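Local coordinates for protein aminoglycoside 3'-phosphotransferase AphA1-IAB (Acinetobacter baumannii, PDB 4GKH) that transfers a phosphate group from a nucleoside triphosphate to the 3'-hydroxyl of kanamycin and related aminoglycosides, thereby conferring resistance to these antibiotics, at residues F148-A153 with K181-L186; R226-A231 with L266-F271. One frame throughout, in Å; residues are numbered along the deposited sequence.

Contact 1: residues F148-A153 with K181-L186; sequences FRLAQA and KEMHKL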
# COMPACT_ATOMS: atom_id res chain seq x y z
N PHE A 148 -5.74 3.75 -16.09
CA PHE A 148 -4.41 4.23 -15.71
C PHE A 148 -3.49 3.09 -15.23
O PHE A 148 -2.32 2.99 -15.64
CB PHE A 148 -4.54 5.30 -14.62
CG PHE A 148 -3.22 5.79 -14.09
CD1 PHE A 148 -2.50 6.76 -14.78
CD2 PHE A 148 -2.71 5.30 -12.90
CE1 PHE A 148 -1.28 7.20 -14.30
CE2 PHE A 148 -1.50 5.74 -12.41
CZ PHE A 148 -0.78 6.70 -13.10
N ARG A 149 -4.00 2.23 -14.36
CA ARG A 149 -3.20 1.14 -13.81
C ARG A 149 -2.93 0.07 -14.84
O ARG A 149 -1.87 -0.57 -14.81
CB ARG A 149 -3.88 0.51 -12.58
CG ARG A 149 -4.10 1.42 -11.36
CD ARG A 149 -2.82 1.98 -10.72
NE ARG A 149 -1.84 0.97 -10.31
CZ ARG A 149 -1.97 0.17 -9.25
NH1 ARG A 149 -3.05 0.23 -8.47
NH2 ARG A 149 -1.01 -0.71 -8.97
N LEU A 150 -3.88 -0.17 -15.73
CA LEU A 150 -3.65 -1.18 -16.76
C LEU A 150 -2.51 -0.74 -17.69
O LEU A 150 -1.65 -1.54 -18.08
CB LEU A 150 -4.93 -1.46 -17.54
CG LEU A 150 -5.90 -2.41 -16.85
CD1 LEU A 150 -7.27 -2.37 -17.52
CD2 LEU A 150 -5.38 -3.84 -16.85
N ALA A 151 -2.49 0.54 -18.04
CA ALA A 151 -1.41 1.05 -18.86
C ALA A 151 -0.07 0.96 -18.11
O ALA A 151 0.96 0.68 -18.71
CB ALA A 151 -1.69 2.49 -19.31
N GLN A 152 -0.09 1.22 -16.81
CA GLN A 152 1.11 1.06 -16.00
C GLN A 152 1.58 -0.39 -16.04
O GLN A 152 2.77 -0.67 -16.17
CB GLN A 152 0.83 1.42 -14.55
CG GLN A 152 1.34 2.78 -14.09
CD GLN A 152 1.04 3.04 -12.61
OE1 GLN A 152 0.31 2.29 -11.97
NE2 GLN A 152 1.62 4.11 -12.07
N ALA A 153 0.63 -1.30 -15.90
CA ALA A 153 0.94 -2.73 -15.88
C ALA A 153 1.54 -3.19 -17.22
O ALA A 153 2.51 -3.98 -17.27
CB ALA A 153 -0.32 -3.52 -15.57
N LYS A 181 -3.40 -11.69 -20.65
CA LYS A 181 -4.51 -12.07 -21.53
C LYS A 181 -5.76 -12.48 -20.76
O LYS A 181 -6.87 -12.07 -21.10
CB LYS A 181 -4.11 -13.20 -22.48
CG LYS A 181 -3.13 -12.77 -23.57
CD LYS A 181 -2.99 -13.83 -24.65
CE LYS A 181 -3.20 -13.24 -26.04
NZ LYS A 181 -2.20 -12.19 -26.38
N GLU A 182 -5.58 -13.30 -19.72
CA GLU A 182 -6.71 -13.81 -18.95
C GLU A 182 -7.41 -12.69 -18.21
O GLU A 182 -8.62 -12.68 -18.08
CB GLU A 182 -6.23 -14.87 -17.95
CG GLU A 182 -5.77 -16.15 -18.62
CD GLU A 182 -6.93 -16.98 -19.11
OE1 GLU A 182 -7.04 -17.20 -20.33
OE2 GLU A 182 -7.74 -17.40 -18.25
N MSE A 183 -6.62 -11.74 -17.74
CA MSE A 183 -7.16 -10.62 -17.00
C MSE A 183 -8.14 -9.82 -17.87
O MSE A 183 -9.14 -9.32 -17.36
CB MSE A 183 -6.03 -9.71 -16.51
CG MSE A 183 -6.51 -8.54 -15.66
SE MSE A 183 -5.11 -7.51 -14.84
CE MSE A 183 -4.08 -7.09 -16.45
N HIS A 184 -7.87 -9.71 -19.16
CA HIS A 184 -8.74 -8.89 -20.01
C HIS A 184 -10.10 -9.53 -20.31
O HIS A 184 -11.05 -8.84 -20.69
CB HIS A 184 -8.01 -8.42 -21.28
CG HIS A 184 -7.05 -7.31 -21.01
ND1 HIS A 184 -5.83 -7.51 -20.41
CD2 HIS A 184 -7.15 -5.97 -21.20
CE1 HIS A 184 -5.21 -6.35 -20.26
NE2 HIS A 184 -5.99 -5.40 -20.73
N LYS A 185 -10.21 -10.84 -20.08
CA LYS A 185 -11.49 -11.53 -20.23
C LYS A 185 -12.55 -11.19 -19.17
O LYS A 185 -13.73 -11.43 -19.37
CB LYS A 185 -11.25 -13.04 -20.32
CG LYS A 185 -10.38 -13.41 -21.51
CD LYS A 185 -9.86 -14.83 -21.43
CE LYS A 185 -8.94 -15.12 -22.61
NZ LYS A 185 -8.39 -16.51 -22.57
N LEU A 186 -12.13 -10.60 -18.05
CA LEU A 186 -13.05 -10.17 -17.00
C LEU A 186 -13.72 -8.81 -17.29
O LEU A 186 -14.82 -8.53 -16.80
CB LEU A 186 -12.31 -10.09 -15.66
CG LEU A 186 -11.41 -11.27 -15.30
CD1 LEU A 186 -10.43 -10.88 -14.20
CD2 LEU A 186 -12.22 -12.49 -14.87

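Contact 2: residues R226-A231 with L266-F271; sequences RYQDLA and LMLDEF. With KAN (kanamycin a), chain M.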
# COMPACT_ATOMS: atom_id res chain seq x y z
N ARG A 226 -13.38 0.52 -5.24
CA ARG A 226 -13.12 0.12 -3.84
C ARG A 226 -12.47 -1.27 -3.72
O ARG A 226 -11.76 -1.55 -2.76
CB ARG A 226 -14.39 0.22 -2.97
CG ARG A 226 -15.52 -0.72 -3.35
CD ARG A 226 -16.76 -0.52 -2.45
NE ARG A 226 -17.57 0.63 -2.83
CZ ARG A 226 -17.81 1.70 -2.06
NH1 ARG A 226 -17.30 1.77 -0.84
NH2 ARG A 226 -18.56 2.69 -2.51
N TYR A 227 -12.67 -2.13 -4.72
CA TYR A 227 -12.05 -3.46 -4.68
C TYR A 227 -10.53 -3.46 -4.87
O TYR A 227 -9.86 -4.47 -4.65
CB TYR A 227 -12.73 -4.42 -5.67
CG TYR A 227 -14.02 -5.02 -5.14
CD1 TYR A 227 -15.18 -4.25 -5.03
CD2 TYR A 227 -14.08 -6.36 -4.77
CE1 TYR A 227 -16.36 -4.80 -4.53
CE2 TYR A 227 -15.25 -6.92 -4.28
CZ TYR A 227 -16.39 -6.13 -4.17
OH TYR A 227 -17.56 -6.69 -3.69
N GLN A 228 -9.95 -2.32 -5.27
CA GLN A 228 -8.49 -2.22 -5.29
C GLN A 228 -7.92 -2.48 -3.91
O GLN A 228 -6.89 -3.13 -3.76
CB GLN A 228 -8.04 -0.83 -5.77
CG GLN A 228 -6.53 -0.59 -5.56
CD GLN A 228 -5.66 -1.56 -6.35
OE1 GLN A 228 -6.10 -2.12 -7.36
NE2 GLN A 228 -4.42 -1.79 -5.90
N ASP A 229 -8.58 -1.96 -2.88
CA ASP A 229 -8.09 -2.13 -1.51
C ASP A 229 -8.62 -3.41 -0.90
O ASP A 229 -7.88 -4.13 -0.21
CB ASP A 229 -8.49 -0.91 -0.64
CG ASP A 229 -7.71 0.37 -1.03
OD1 ASP A 229 -6.59 0.25 -1.61
OD2 ASP A 229 -8.23 1.48 -0.76
N LEU A 230 -9.89 -3.71 -1.15
CA LEU A 230 -10.49 -4.91 -0.61
C LEU A 230 -9.75 -6.15 -1.11
O LEU A 230 -9.53 -7.08 -0.33
CB LEU A 230 -11.97 -4.98 -0.98
CG LEU A 230 -12.92 -4.01 -0.29
CD1 LEU A 230 -14.21 -3.93 -1.08
CD2 LEU A 230 -13.17 -4.45 1.17
N ALA A 231 -9.35 -6.17 -2.38
CA ALA A 231 -8.76 -7.38 -2.96
C ALA A 231 -7.42 -7.71 -2.32
O ALA A 231 -7.13 -8.87 -1.99
CB ALA A 231 -8.59 -7.24 -4.48
N LEU A 266 -6.97 -8.66 -7.98
CA LEU A 266 -5.91 -9.61 -7.62
C LEU A 266 -4.97 -9.81 -8.80
O LEU A 266 -3.75 -9.82 -8.66
CB LEU A 266 -6.53 -10.95 -7.24
CG LEU A 266 -7.28 -10.96 -5.91
CD1 LEU A 266 -8.02 -12.27 -5.72
CD2 LEU A 266 -6.30 -10.71 -4.80
N MSE A 267 -5.55 -9.98 -9.98
CA MSE A 267 -4.73 -10.20 -11.15
C MSE A 267 -3.93 -8.93 -11.48
O MSE A 267 -2.75 -9.00 -11.84
CB MSE A 267 -5.59 -10.66 -12.33
CG MSE A 267 -6.18 -12.06 -12.13
SE MSE A 267 -7.17 -12.65 -13.66
CE MSE A 267 -5.69 -13.39 -14.66
N LEU A 268 -4.53 -7.77 -11.31
CA LEU A 268 -3.82 -6.52 -11.62
C LEU A 268 -2.62 -6.34 -10.71
O LEU A 268 -1.55 -5.89 -11.14
CB LEU A 268 -4.76 -5.32 -11.53
CG LEU A 268 -4.21 -3.93 -11.89
CD1 LEU A 268 -3.79 -3.88 -13.35
CD2 LEU A 268 -5.28 -2.88 -11.61
N ASP A 269 -2.76 -6.74 -9.45
CA ASP A 269 -1.67 -6.56 -8.50
C ASP A 269 -0.47 -7.47 -8.80
O ASP A 269 0.63 -7.20 -8.31
CB ASP A 269 -2.13 -6.71 -7.04
CG ASP A 269 -1.18 -6.04 -6.04
OD1 ASP A 269 -0.79 -4.88 -6.27
OD2 ASP A 269 -0.83 -6.66 -5.01
N GLU A 270 -0.67 -8.51 -9.60
CA GLU A 270 0.45 -9.38 -10.03
C GLU A 270 1.52 -8.59 -10.77
O GLU A 270 2.70 -8.97 -10.80
CB GLU A 270 -0.03 -10.54 -10.91
CG GLU A 270 -1.05 -11.49 -10.29
CD GLU A 270 -0.49 -12.36 -9.17
OE1 GLU A 270 0.37 -11.88 -8.39
OE2 GLU A 270 -0.91 -13.53 -9.05
N PHE A 271 1.11 -7.48 -11.37
CA PHE A 271 1.99 -6.69 -12.24
C PHE A 271 2.86 -5.66 -11.51
O PHE A 271 3.74 -5.03 -12.12
CB PHE A 271 1.15 -6.00 -13.32
CG PHE A 271 0.57 -6.96 -14.33
CD1 PHE A 271 -0.65 -7.59 -14.10
CD2 PHE A 271 1.28 -7.27 -15.49
CE1 PHE A 271 -1.17 -8.50 -15.01
CE2 PHE A 271 0.77 -8.17 -16.41
CZ PHE A 271 -0.46 -8.79 -16.18
C1 KAN M . 4.42 -7.34 -2.93
C2 KAN M . 4.28 -6.21 -1.93
C3 KAN M . 4.09 -4.86 -2.58
C4 KAN M . 5.29 -4.59 -3.49
C5 KAN M . 5.35 -5.69 -4.53
C6 KAN M . 6.59 -5.37 -5.37
C7 KAN M . 1.08 -10.81 -5.11
C8 KAN M . 2.00 -11.01 -3.94
C9 KAN M . 2.26 -9.63 -3.29
C10 KAN M . 2.96 -8.68 -4.29
C11 KAN M . 1.97 -8.48 -5.46
C12 KAN M . 1.70 -9.82 -6.12
C13 KAN M . 2.16 -12.71 -2.16
C14 KAN M . 1.40 -14.03 -2.02
C15 KAN M . 0.05 -13.91 -1.35
C16 KAN M . 0.26 -13.33 0.04
C17 KAN M . 0.92 -11.96 -0.15
C18 KAN M . 1.03 -11.15 1.16
N1 KAN M . 6.74 -6.37 -6.43
N2 KAN M . 2.59 -7.57 -6.45
N3 KAN M . 0.89 -12.15 -5.71
N4 KAN M . -0.56 -15.23 -1.21
O5 KAN M . 5.50 -6.97 -3.86
O6 KAN M . 3.17 -6.50 -1.06
O7 KAN M . 4.01 -3.87 -1.54
O8 KAN M . 5.13 -3.34 -4.16
O9 KAN M . 3.20 -7.39 -3.68
O10 KAN M . 2.98 -9.77 -2.04
O11 KAN M . 1.34 -11.96 -3.06
O12 KAN M . 2.20 -12.10 -0.84
O13 KAN M . 1.31 -14.57 -3.34
O14 KAN M . -1.01 -13.17 0.65
O15 KAN M . 1.49 -9.81 0.85
O HOH W 1 -2.38 -3.08 -7.62

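Contact 1: residues F148-A153 with K181-L186
Leu150 and Met183, the latter modelled as selenomethionine, bring together helices 146-158 and 176-184 in the helical part of this protein-kinase-like fold. The backbones stay well apart, the nearest CA atoms (Leu150 and His184) being 9.8 Å from each other, so side chains alone span the gap, and only 112 Å² is buried over both segments. The tight part centres on one methyl pair, CD2 of Leu150 and CE of Met183 at 3.5 Å, with Met183 SE a little further from the same CD2 at 4.2 Å; the two chains run antiparallel past each other where their ends meet. Met183 reaches across because its CG stands anti to the backbone N (chi1 -177°) and the chain runs on extended until it bends at chi3 (55°), which turns CE toward the leucine. While Met183 is buried, the looser side of the contact is made by Leu150 and His184, both partly exposed. To that side of the methyl pair, His184 is tied back to its own helix by ND1 bonding to Trp180 O, while its NE2 comes to 4.2 Å from Leu150 CD2, which meets the imidazole obliquely.

Contact 2: residues R226-A231 with L266-F271
The kanamycin pocket is backed here by parts of helices 227-237 and 259-269; between 226-231 and 266-271 the backbones come nearest at Ala231 and Leu266, CA to CA 5.9 Å. Ala231 CB points toward the partner and, being only a methyl, is consistent with so close an approach. Leu266 CB points away from the partner segment, yet its CD2 returns to lie 3.5 Å from Ala231 O and 4.2 Å from Ala231 CB; CG, anti to the carbonyl carbon at chi1 -71°, sets the direction of that branch. No direct hydrogen bond joins the segments. Instead a water links them, accepting from Gln228 NE2 at 3.0 Å and donating to Asp269 OD1 at 2.8 Å. Gln228 gets its amide there by leaving with CG anti to the backbone N and bending at chi2 (62°), and NE2 has a second acceptor in Gly198 O. Its neighbour Asp229 takes the backbone N-H groups of His197 and Gly198 as well as His133 NE2, so helix 227-237 holds the backbone just before Asp199, the proposed proton acceptor.

The C-terminal end of the 266-271 segment meets the antibiotic. Kanamycin N2 donates to the main-chain Asp269 O at 2.7 Å, and N3 donates to Glu270 OE1, also at 2.7 Å. The far oxygen of that carboxylate, OE2, is engaged by Arg171 NE in a salt bridge and by Asp168 N, which would restrain the rotation of the carboxylate and leave OE1 turned to the amine. Two amines of one ring thus donate to acceptors on adjacent residues, and the acidic Glu270 would be expected to favour the ammonium form of N3, consistent with a charge-assisted contact.

Overall arrangement
Following the chain from its N terminus, contact 1 comes first: the chain leaves 148-153 and runs through 27 residues, including the start of helix 176-184, before 181-186 closes the loop. Contact 2 opens later, at 226-231, and closes after 34 mostly helical residues at 266-271, near the C terminus. The loops therefore run in series, neither nesting nor crossing. In space their centres are 11 Å apart and they touch directly. Met183 CE packs against Phe271 CE1 at 3.5 Å, and Met183 SE lies 3.6 Å from Leu268 N. Together they join helices 146-158, 176-184, 227-237 and 259-269 into one helical cluster, of which contact 2 borders the kanamycin site.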